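PDB 6EWJ: putative capsular polysaccharide biosynthesis protein from Streptococcus pneumoniae serotype 4, which probably acts as a pyridoxal phosphate-dependent sugar aminotransferase in the biosynthesis of pneumococcal teichoic acid. Local coordinates for residues A[82-87]-A[122-127]. Sequence-based numbering, arbitrary orientation.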
ATOM      1  N   GLU A  82     -13.655 -19.478  -7.825  1.00 27.92           N
ATOM      2  CA  GLU A  82     -13.174 -19.090  -9.154  1.00 26.56           C
ATOM      3  C   GLU A  82     -13.553 -17.641  -9.477  1.00 24.90           C
ATOM      4  O   GLU A  82     -14.617 -17.126  -9.051  1.00 24.61           O
ATOM      5  CB  GLU A  82     -13.725 -20.028 -10.217  1.00 28.12           C
ATOM      6  CG  GLU A  82     -13.131 -21.431 -10.103  1.00 29.28           C
ATOM      7  CD  GLU A  82     -13.747 -22.443 -11.032  1.00 30.99           C
ATOM      8  OE1 GLU A  82     -14.745 -22.122 -11.741  1.00 31.55           O
ATOM      9  OE2 GLU A  82     -13.214 -23.577 -11.063  1.00 32.13           O
ATOM     10  N   VAL A  83     -12.623 -16.946 -10.120  1.00 23.24           N
ATOM     11  CA  VAL A  83     -12.853 -15.573 -10.572  1.00 22.35           C
ATOM     12  C   VAL A  83     -12.518 -15.493 -12.023  1.00 21.88           C
ATOM     13  O   VAL A  83     -11.411 -15.825 -12.422  1.00 21.80           O
ATOM     14  CB  VAL A  83     -11.999 -14.517  -9.833  1.00 21.12           C
ATOM     15  CG1 VAL A  83     -12.316 -13.112 -10.345  1.00 20.32           C
ATOM     16  CG2 VAL A  83     -12.219 -14.623  -8.357  1.00 21.32           C
ATOM     17  N   ILE A  84     -13.471 -15.031 -12.811  1.00 21.85           N
ATOM     18  CA  ILE A  84     -13.283 -14.962 -14.236  1.00 21.78           C
ATOM     19  C   ILE A  84     -12.679 -13.617 -14.643  1.00 20.91           C
ATOM     20  O   ILE A  84     -13.153 -12.554 -14.227  1.00 21.01           O
ATOM     21  CB  ILE A  84     -14.612 -15.218 -14.983  1.00 22.62           C
ATOM     22  CG1 ILE A  84     -14.942 -16.705 -14.912  1.00 23.62           C
ATOM     23  CG2 ILE A  84     -14.515 -14.752 -16.410  1.00 22.13           C
ATOM     24  CD1 ILE A  84     -16.305 -17.115 -15.403  1.00 24.64           C
ATOM     25  N   VAL A  85     -11.676 -13.679 -15.500  1.00 20.71           N
ATOM     26  CA  VAL A  85     -11.033 -12.512 -16.058  1.00 20.11           C
ATOM     27  C   VAL A  85     -10.801 -12.724 -17.560  1.00 20.64           C
ATOM     28  O   VAL A  85     -10.641 -13.855 -17.996  1.00 20.48           O
ATOM     29  CB  VAL A  85      -9.667 -12.215 -15.441  1.00 20.04           C
ATOM     30  CG1 VAL A  85      -9.836 -11.881 -13.988  1.00 20.01           C
ATOM     31  CG2 VAL A  85      -8.676 -13.388 -15.576  1.00 19.99           C
ATOM     32  N   PRO A  86     -10.723 -11.632 -18.338  1.00 20.52           N
ATOM     33  CA  PRO A  86     -10.306 -11.819 -19.721  1.00 20.87           C
ATOM     34  C   PRO A  86      -8.874 -12.266 -19.861  1.00 21.25           C
ATOM     35  O   PRO A  86      -8.036 -11.941 -19.007  1.00 20.41           O
ATOM     36  CB  PRO A  86     -10.498 -10.434 -20.340  1.00 20.75           C
ATOM     37  CG  PRO A  86     -11.353  -9.637 -19.385  1.00 20.34           C
ATOM     38  CD  PRO A  86     -11.042 -10.229 -18.037  1.00 20.13           C
ATOM     39  N   ALA A  87      -8.610 -13.026 -20.936  1.00 21.44           N
ATOM     40  CA  ALA A  87      -7.253 -13.436 -21.296  1.00 21.87           C
ATOM     41  C   ALA A  87      -6.433 -12.233 -21.770  1.00 22.15           C
ATOM     42  O   ALA A  87      -5.195 -12.222 -21.609  1.00 21.61           O
ATOM     43  CB  ALA A  87      -7.297 -14.532 -22.334  1.00 22.93           C
ATOM     44  N   GLU A 122     -20.156 -17.550 -20.487  1.00 29.36           N
ATOM     45  CA  GLU A 122     -21.201 -18.470 -20.000  1.00 31.24           C
ATOM     46  C   GLU A 122     -20.660 -19.885 -19.755  1.00 32.01           C
ATOM     47  O   GLU A 122     -20.906 -20.482 -18.697  1.00 32.15           O
ATOM     48  CB  GLU A 122     -22.393 -18.563 -20.985  1.00 32.80           C
ATOM     49  CG  GLU A 122     -23.340 -17.398 -20.900  1.00 33.54           C
ATOM     50  CD  GLU A 122     -24.478 -17.485 -21.889  1.00 34.93           C
ATOM     51  OE1 GLU A 122     -24.727 -18.564 -22.452  1.00 36.51           O
ATOM     52  OE2 GLU A 122     -25.159 -16.471 -22.102  1.00 35.97           O
ATOM     53  N   GLN A 123     -19.931 -20.412 -20.739  1.00 32.25           N
ATOM     54  CA  GLN A 123     -19.349 -21.761 -20.633  1.00 33.53           C
ATOM     55  C   GLN A 123     -18.353 -21.922 -19.481  1.00 32.39           C
ATOM     56  O   GLN A 123     -18.298 -22.968 -18.881  1.00 33.14           O
ATOM     57  CB  GLN A 123     -18.621 -22.141 -21.908  1.00 34.34           C
ATOM     58  CG  GLN A 123     -19.503 -22.331 -23.116  1.00 36.00           C
ATOM     59  CD  GLN A 123     -18.689 -22.620 -24.365  1.00 37.09           C
ATOM     60  OE1 GLN A 123     -17.571 -23.169 -24.290  1.00 37.97           O
ATOM     61  NE2 GLN A 123     -19.245 -22.274 -25.531  1.00 37.41           N
ATOM     62  N   ALA A 124     -17.583 -20.874 -19.203  1.00 30.77           N
ATOM     63  CA  ALA A 124     -16.576 -20.900 -18.139  1.00 30.01           C
ATOM     64  C   ALA A 124     -17.158 -20.835 -16.722  1.00 29.89           C
ATOM     65  O   ALA A 124     -16.447 -21.150 -15.751  1.00 29.66           O
ATOM     66  CB  ALA A 124     -15.587 -19.764 -18.326  1.00 28.49           C
ATOM     67  N   ILE A 125     -18.427 -20.477 -16.595  1.00 30.00           N
ATOM     68  CA  ILE A 125     -19.092 -20.406 -15.280  1.00 30.61           C
ATOM     69  C   ILE A 125     -19.327 -21.796 -14.669  1.00 32.06           C
ATOM     70  O   ILE A 125     -19.810 -22.705 -15.324  1.00 32.38           O
ATOM     71  CB  ILE A 125     -20.413 -19.566 -15.352  1.00 30.81           C
ATOM     72  CG1 ILE A 125     -20.057 -18.091 -15.470  1.00 29.45           C
ATOM     73  CG2 ILE A 125     -21.311 -19.787 -14.143  1.00 31.48           C
ATOM     74  CD1 ILE A 125     -21.202 -17.174 -15.844  1.00 29.94           C
ATOM     75  N   THR A 126     -18.988 -21.923 -13.377  1.00 32.56           N
ATOM     76  CA  THR A 126     -19.209 -23.152 -12.605  1.00 33.87           C
ATOM     77  C   THR A 126     -19.835 -22.812 -11.248  1.00 34.93           C
ATOM     78  O   THR A 126     -20.115 -21.644 -10.945  1.00 33.55           O
ATOM     79  CB  THR A 126     -17.890 -23.929 -12.345  1.00 33.79           C
ATOM     80  OG1 THR A 126     -17.097 -23.238 -11.365  1.00 31.89           O
ATOM     81  CG2 THR A 126     -17.082 -24.122 -13.638  1.00 33.21           C
ATOM     82  N   GLU A 127     -20.057 -23.857 -10.449  1.00 37.15           N
ATOM     83  CA  GLU A 127     -20.558 -23.713  -9.087  1.00 38.38           C
ATOM     84  C   GLU A 127     -19.584 -22.973  -8.173  1.00 36.73           C
ATOM     85  O   GLU A 127     -19.994 -22.418  -7.160  1.00 37.07           O
ATOM     86  CB  GLU A 127     -20.913 -25.073  -8.507  1.00 41.16           C
ATOM     87  CG  GLU A 127     -21.953 -25.796  -9.343  1.00 44.11           C
ATOM     88  CD  GLU A 127     -23.063 -26.506  -8.577  1.00 47.53           C
ATOM     89  OE1 GLU A 127     -23.311 -26.183  -7.387  1.00 49.84           O
ATOM     90  OE2 GLU A 127     -23.726 -27.380  -9.197  1.00 50.38           O
TER
HETATM   91  O   HOH W   1     -15.408 -19.971 -13.313  1.00 26.43           O
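Ile84 and Glu82, both on strand 82-86, meet Ala124, Ile125 and Thr126, Ile84 by apolar packing and Glu82 by a hydrogen bond. The contact belongs to the mixed seven-stranded sheet of the pyridoxal phosphate-dependent aminotransferase fold. Strand 103-107, helix 118-124 and strand 129-132 form a beta-alpha-beta crossover that passes over strand 82-86, which lies between those two parallel strands in the sheet. From Ala124 the chain continues in extended form through Ile125 and Thr126 toward strand 129-132.

The tight part is apolar. With CG1 beside its backbone N (chi1 -74°) and an extended end, Ile84 pushes only CD1 across, which lies 3.9 Å from Ile125 CG1 and 4.0 Å from Ala124 CB. The CB of Ile125 points away from the strand, yet its CG1 still comes back to Ile84, and the two isoleucine side chains cross at about a right angle. Val107 of strand 103-107 touches both Ile84 and Ala124, so that the three side chains pack together; Val105 also touches Ile84.

In contrast to the buried isoleucine pair, the Glu82 side is more open and holds water, with Glu82 and Thr126 partly exposed. The glutamate chain is extended beyond CG and carries its carboxylate to Thr126, where OG1 donates a short hydrogen bond of 2.6 Å to OE1. The hydroxyl arrives from above the carboxylate plane, 52° out of it. Thr126 OG1 also bonds to Lys128 N, so one hydroxyl joins the glutamate to the backbone entering strand 129-132.

Between the apolar and polar parts, a water supplies a hydrogen to each of two acceptors, at 2.7 Å to Glu82 OE1 and 2.9 Å to Ala124 O; OE1 thus accepts two bonds, from this water and from Thr126 OG1.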